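Local coordinates for Pre-mRNA-processing-splicing factor 8 (PDB 6MX6), which carries an intein, the part studied here, whose Hint-type domain probably excises itself and joins the flanking protein segments by protein splicing, at residues C5-L13 / E148-F157. Sequence-based numbering, arbitrary orientation.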
ATOM      1  N   CYS A   5      -2.610   7.683   0.685  1.00 26.32           N
ATOM      2  CA  CYS A   5      -3.813   7.465  -0.109  1.00 19.40           C
ATOM      3  C   CYS A   5      -3.455   6.833  -1.463  1.00 19.86           C
ATOM      4  O   CYS A   5      -2.307   6.922  -1.892  1.00 19.10           O
ATOM      5  CB  CYS A   5      -4.518   8.785  -0.292  1.00 32.39           C
ATOM      6  SG  CYS A   5      -4.257   9.829   1.157  1.00 41.06           S
ATOM      7  N   LEU A   6      -4.432   6.232  -2.145  1.00 15.71           N
ATOM      8  CA  LEU A   6      -4.159   5.342  -3.270  1.00 14.21           C
ATOM      9  C   LEU A   6      -4.850   5.813  -4.540  1.00 15.49           C
ATOM     10  O   LEU A   6      -5.925   6.411  -4.495  1.00 15.76           O
ATOM     11  CB  LEU A   6      -4.625   3.915  -2.965  1.00 22.02           C
ATOM     12  CG  LEU A   6      -3.999   3.267  -1.733  1.00 19.48           C
ATOM     13  CD1 LEU A   6      -4.651   1.908  -1.514  1.00 28.25           C
ATOM     14  CD2 LEU A   6      -2.506   3.111  -1.920  1.00 24.12           C
ATOM     15  N   GLN A   7      -4.244   5.498  -5.686  1.00 14.42           N
ATOM     16  CA  GLN A   7      -4.853   5.868  -6.952  1.00 12.71           C
ATOM     17  C   GLN A   7      -6.197   5.184  -7.116  1.00 14.23           C
ATOM     18  O   GLN A   7      -6.354   4.002  -6.787  1.00 15.48           O
ATOM     19  CB  GLN A   7      -3.958   5.485  -8.130  1.00 16.90           C
ATOM     20  CG  GLN A   7      -4.496   6.001  -9.451  1.00 17.75           C
ATOM     21  CD  GLN A   7      -3.549   5.719 -10.600  1.00 26.52           C
ATOM     22  OE1 GLN A   7      -3.204   4.570 -10.855  1.00 16.94           O
ATOM     23  NE2 GLN A   7      -3.119   6.771 -11.295  1.00 23.48           N
ATOM     24  N   ASN A   8      -7.176   5.935  -7.618  1.00 17.35           N
ATOM     25  CA  ASN A   8      -8.466   5.340  -7.937  1.00 15.36           C
ATOM     26  C   ASN A   8      -8.291   4.156  -8.880  1.00 21.59           C
ATOM     27  O   ASN A   8      -7.499   4.199  -9.827  1.00 22.02           O
ATOM     28  CB  ASN A   8      -9.395   6.373  -8.566  1.00 17.54           C
ATOM     29  CG  ASN A   8      -9.997   7.319  -7.536  1.00 24.64           C
ATOM     30  OD1 ASN A   8      -9.585   7.341  -6.376  1.00 21.02           O
ATOM     31  ND2 ASN A   8     -10.975   8.107  -7.962  1.00 22.80           N
ATOM     32  N   GLY A   9      -9.055   3.106  -8.626  1.00 18.27           N
ATOM     33  CA  GLY A   9      -8.940   1.875  -9.377  1.00 17.84           C
ATOM     34  C   GLY A   9      -8.080   0.829  -8.713  1.00 24.35           C
ATOM     35  O   GLY A   9      -7.987  -0.293  -9.228  1.00 25.09           O
ATOM     36  N   THR A  10      -7.450   1.159  -7.591  1.00 18.54           N
ATOM     37  CA  THR A  10      -6.725   0.163  -6.818  1.00 18.11           C
ATOM     38  C   THR A  10      -7.719  -0.834  -6.228  1.00 19.92           C
ATOM     39  O   THR A  10      -8.722  -0.445  -5.624  1.00 19.04           O
ATOM     40  CB  THR A  10      -5.907   0.828  -5.712  1.00 22.17           C
ATOM     41  OG1 THR A  10      -4.977   1.774  -6.276  1.00 19.37           O
ATOM     42  CG2 THR A  10      -5.146  -0.220  -4.930  1.00 22.79           C
ATOM     43  N   ARG A  11      -7.447  -2.125  -6.421  1.00 20.56           N
ATOM     44  CA  ARG A  11      -8.362  -3.189  -6.015  1.00 21.02           C
ATOM     45  C   ARG A  11      -7.974  -3.703  -4.633  1.00 23.77           C
ATOM     46  O   ARG A  11      -6.851  -4.181  -4.436  1.00 21.65           O
ATOM     47  CB  ARG A  11      -8.344  -4.327  -7.042  1.00 24.31           C
ATOM     48  CG  ARG A  11      -8.754  -3.894  -8.445  1.00 28.01           C
ATOM     49  CD  ARG A  11      -8.157  -4.797  -9.523  1.00 37.48           C
ATOM     50  NE  ARG A  11      -8.534  -6.192  -9.330  1.00 40.93           N
ATOM     51  CZ  ARG A  11      -8.090  -7.197 -10.076  1.00 37.78           C
ATOM     52  NH1 ARG A  11      -7.246  -6.963 -11.073  1.00 34.98           N
ATOM     53  NH2 ARG A  11      -8.487  -8.437  -9.821  1.00 35.06           N
ATOM     54  N   LEU A  12      -8.901  -3.613  -3.683  1.00 18.77           N
ATOM     55  CA  LEU A  12      -8.718  -4.061  -2.314  1.00 17.10           C
ATOM     56  C   LEU A  12      -9.633  -5.241  -2.027  1.00 20.23           C
ATOM     57  O   LEU A  12     -10.536  -5.556  -2.807  1.00 21.48           O
ATOM     58  CB  LEU A  12      -9.011  -2.919  -1.337  1.00 19.04           C
ATOM     59  CG  LEU A  12      -8.345  -1.593  -1.709  1.00 23.86           C
ATOM     60  CD1 LEU A  12      -8.775  -0.476  -0.776  1.00 21.69           C
ATOM     61  CD2 LEU A  12      -6.827  -1.758  -1.690  1.00 19.13           C
ATOM     62  N   LEU A  13      -9.415  -5.872  -0.872  1.00 22.36           N
ATOM     63  CA  LEU A  13     -10.199  -7.030  -0.441  1.00 22.47           C
ATOM     64  C   LEU A  13     -11.140  -6.624   0.688  1.00 21.71           C
ATOM     65  O   LEU A  13     -10.696  -6.083   1.706  1.00 26.07           O
ATOM     66  CB  LEU A  13      -9.288  -8.169   0.022  1.00 27.70           C
ATOM     67  CG  LEU A  13      -8.470  -8.847  -1.076  1.00 26.41           C
ATOM     68  CD1 LEU A  13      -7.569  -9.923  -0.502  1.00 25.45           C
ATOM     69  CD2 LEU A  13      -9.380  -9.415  -2.145  1.00 30.89           C
ATOM     70  N   GLU A 148       4.758  10.624 -11.175  1.00 14.23           N
ATOM     71  CA  GLU A 148       4.052  10.670 -12.446  1.00 16.64           C
ATOM     72  C   GLU A 148       3.925  12.100 -12.948  1.00 20.23           C
ATOM     73  O   GLU A 148       3.884  13.057 -12.171  1.00 16.40           O
ATOM     74  CB  GLU A 148       2.676  10.039 -12.312  1.00 19.42           C
ATOM     75  CG  GLU A 148       2.747   8.570 -12.035  1.00 19.02           C
ATOM     76  CD  GLU A 148       1.527   7.873 -12.532  1.00 32.08           C
ATOM     77  OE1 GLU A 148       0.426   8.344 -12.182  1.00 24.88           O
ATOM     78  OE2 GLU A 148       1.664   6.880 -13.283  1.00 32.01           O
ATOM     79  N   GLU A 149       3.862  12.245 -14.269  1.00 21.08           N
ATOM     80  CA  GLU A 149       3.958  13.580 -14.843  1.00 20.44           C
ATOM     81  C   GLU A 149       2.621  14.301 -14.954  1.00 19.15           C
ATOM     82  O   GLU A 149       2.611  15.490 -15.292  1.00 19.87           O
ATOM     83  CB  GLU A 149       4.607  13.523 -16.222  1.00 34.27           C
ATOM     84  CG  GLU A 149       3.783  12.808 -17.248  1.00 33.71           C
ATOM     85  CD  GLU A 149       4.488  12.765 -18.579  1.00 46.84           C
ATOM     86  OE1 GLU A 149       4.835  13.849 -19.111  1.00 46.33           O
ATOM     87  OE2 GLU A 149       4.721  11.642 -19.068  1.00 31.82           O
ATOM     88  N   GLU A 150       1.506  13.628 -14.688  1.00 18.59           N
ATOM     89  CA  GLU A 150       0.200  14.273 -14.726  1.00 19.42           C
ATOM     90  C   GLU A 150      -0.614  13.841 -13.524  1.00 20.65           C
ATOM     91  O   GLU A 150      -0.465  12.710 -13.040  1.00 18.36           O
ATOM     92  CB  GLU A 150      -0.561  13.931 -16.021  1.00 16.96           C
ATOM     93  CG  GLU A 150       0.044  14.547 -17.280  1.00 21.01           C
ATOM     94  CD  GLU A 150      -0.341  16.016 -17.509  1.00 31.61           C
ATOM     95  OE1 GLU A 150      -0.796  16.710 -16.567  1.00 27.08           O
ATOM     96  OE2 GLU A 150      -0.174  16.487 -18.655  1.00 28.76           O
ATOM     97  N   PRO A 151      -1.496  14.711 -13.014  1.00 17.12           N
ATOM     98  CA  PRO A 151      -2.282  14.370 -11.828  1.00 18.22           C
ATOM     99  C   PRO A 151      -3.348  13.333 -12.128  1.00 18.17           C
ATOM    100  O   PRO A 151      -3.900  13.275 -13.230  1.00 18.59           O
ATOM    101  CB  PRO A 151      -2.936  15.699 -11.427  1.00 21.83           C
ATOM    102  CG  PRO A 151      -2.311  16.744 -12.280  1.00 29.77           C
ATOM    103  CD  PRO A 151      -1.798  16.067 -13.506  1.00 17.78           C
ATOM    104  N   THR A 152      -3.660  12.526 -11.116  1.00 15.79           N
ATOM    105  CA  THR A 152      -4.743  11.563 -11.221  1.00 17.81           C
ATOM    106  C   THR A 152      -5.486  11.526  -9.894  1.00 14.29           C
ATOM    107  O   THR A 152      -4.985  11.977  -8.861  1.00 14.66           O
ATOM    108  CB  THR A 152      -4.247  10.152 -11.603  1.00 24.03           C
ATOM    109  OG1 THR A 152      -3.366   9.654 -10.594  1.00 19.80           O
ATOM    110  CG2 THR A 152      -3.504  10.169 -12.947  1.00 23.77           C
ATOM    111  N   LYS A 153      -6.704  10.982  -9.939  1.00 17.63           N
ATOM    112  CA  LYS A 153      -7.558  10.970  -8.764  1.00 17.34           C
ATOM    113  C   LYS A 153      -7.137   9.872  -7.805  1.00 16.83           C
ATOM    114  O   LYS A 153      -6.760   8.770  -8.220  1.00 18.31           O
ATOM    115  CB  LYS A 153      -9.022  10.765  -9.164  1.00 22.80           C
ATOM    116  CG  LYS A 153      -9.601  11.937  -9.920  1.00 24.29           C
ATOM    117  CD  LYS A 153     -11.052  11.667 -10.336  1.00 34.09           C
ATOM    118  CE  LYS A 153     -11.636  12.871 -11.058  1.00 40.21           C
ATOM    119  NZ  LYS A 153     -13.120  12.801 -11.162  1.00 60.77           N
ATOM    120  N   TRP A 154      -7.220  10.178  -6.518  1.00 16.97           N
ATOM    121  CA  TRP A 154      -6.894   9.250  -5.456  1.00 14.21           C
ATOM    122  C   TRP A 154      -7.986   9.290  -4.394  1.00 21.65           C
ATOM    123  O   TRP A 154      -8.732  10.273  -4.267  1.00 21.66           O
ATOM    124  CB  TRP A 154      -5.538   9.580  -4.805  1.00 16.26           C
ATOM    125  CG  TRP A 154      -5.432  10.983  -4.252  1.00 17.22           C
ATOM    126  CD1 TRP A 154      -4.891  12.064  -4.878  1.00 17.32           C
ATOM    127  CD2 TRP A 154      -5.876  11.451  -2.963  1.00 20.13           C
ATOM    128  NE1 TRP A 154      -4.954  13.171  -4.062  1.00 22.35           N
ATOM    129  CE2 TRP A 154      -5.553  12.820  -2.883  1.00 21.51           C
ATOM    130  CE3 TRP A 154      -6.510  10.846  -1.876  1.00 25.79           C
ATOM    131  CZ2 TRP A 154      -5.850  13.596  -1.757  1.00 28.63           C
ATOM    132  CZ3 TRP A 154      -6.797  11.615  -0.757  1.00 24.79           C
ATOM    133  CH2 TRP A 154      -6.468  12.973  -0.708  1.00 24.30           C
ATOM    134  N   SER A 155      -8.023   8.217  -3.605  1.00 17.70           N
ATOM    135  CA  SER A 155      -8.940   8.069  -2.485  1.00 20.01           C
ATOM    136  C   SER A 155      -8.169   7.521  -1.296  1.00 24.89           C
ATOM    137  O   SER A 155      -7.270   6.682  -1.451  1.00 19.75           O
ATOM    138  CB  SER A 155     -10.113   7.149  -2.841  1.00 20.43           C
ATOM    139  OG  SER A 155     -10.811   7.629  -3.981  1.00 23.51           O
ATOM    140  N   GLY A 156      -8.513   8.018  -0.109  1.00 17.72           N
ATOM    141  CA  GLY A 156      -7.867   7.586   1.110  1.00 21.89           C
ATOM    142  C   GLY A 156      -8.891   7.389   2.213  1.00 24.81           C
ATOM    143  O   GLY A 156     -10.038   7.820   2.109  1.00 22.44           O
ATOM    144  N   PHE A 157      -8.454   6.708   3.265  1.00 23.97           N
ATOM    145  CA  PHE A 157      -9.267   6.482   4.452  1.00 21.89           C
ATOM    146  C   PHE A 157      -8.337   5.992   5.549  1.00 29.23           C
ATOM    147  O   PHE A 157      -7.183   5.640   5.298  1.00 28.22           O
ATOM    148  CB  PHE A 157     -10.415   5.490   4.201  1.00 26.76           C
ATOM    149  CG  PHE A 157     -10.006   4.241   3.459  1.00 26.33           C
ATOM    150  CD1 PHE A 157      -9.200   3.291   4.061  1.00 25.84           C
ATOM    151  CD2 PHE A 157     -10.455   4.010   2.168  1.00 23.31           C
ATOM    152  CE1 PHE A 157      -8.835   2.135   3.382  1.00 25.48           C
ATOM    153  CE2 PHE A 157     -10.087   2.860   1.479  1.00 25.15           C
ATOM    154  CZ  PHE A 157      -9.278   1.924   2.091  1.00 32.61           C
TER
HETATM  155  O   HOH W   1     -10.754  10.909  -6.307  1.00 33.21           O
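L6 and S155 form an antiparallel hydrogen-bonded pair, joined by L6 N to S155 O at 3.0 Å and S155 N to L6 O, and N8 N extends the ladder to K153 O at 2.9 Å. Past Q7 the first strand leaves its partner through a type II turn, Q7 to T10. Q7 O closes this turn, accepting from both T10 N and T10 OG1. The N8 amide folds back to the sheet. S155 OG donates to N8 OD1 at 2.7 Å. S155 OG also has a weak bond to R46. N8 ND2 lies 3.5 Å from K153 CB, and a water bonded to W154 O makes a weak bond to N8 ND2. Q7 starts away from the other strand, but its extended chain, with CG anti to the backbone N (chi1 -173°), brings NE2 to T152 OG1 at 3.0 Å. The hydroxyl lies close to the amide plane, and the bond is fairly straight (160°). At the other end, C5 CB meets W154 CE3 obliquely at 3.3 Å. C5 SG is 4.3 Å from the centroid of the W154 six-membered ring, an oblique sulfur-aromatic contact. L12 CD1 touches the edge of the F157 ring at CZ, 3.8 Å away. The contact pairs edge strand 6-7 with strand 152-159 in an antiparallel sheet of the Hint fold. C5 is probably the intein's first residue, the N-terminal splicing nucleophile in this family; T66 OG1 and H69 ND1 meet C5 N, consistent with the block B motif.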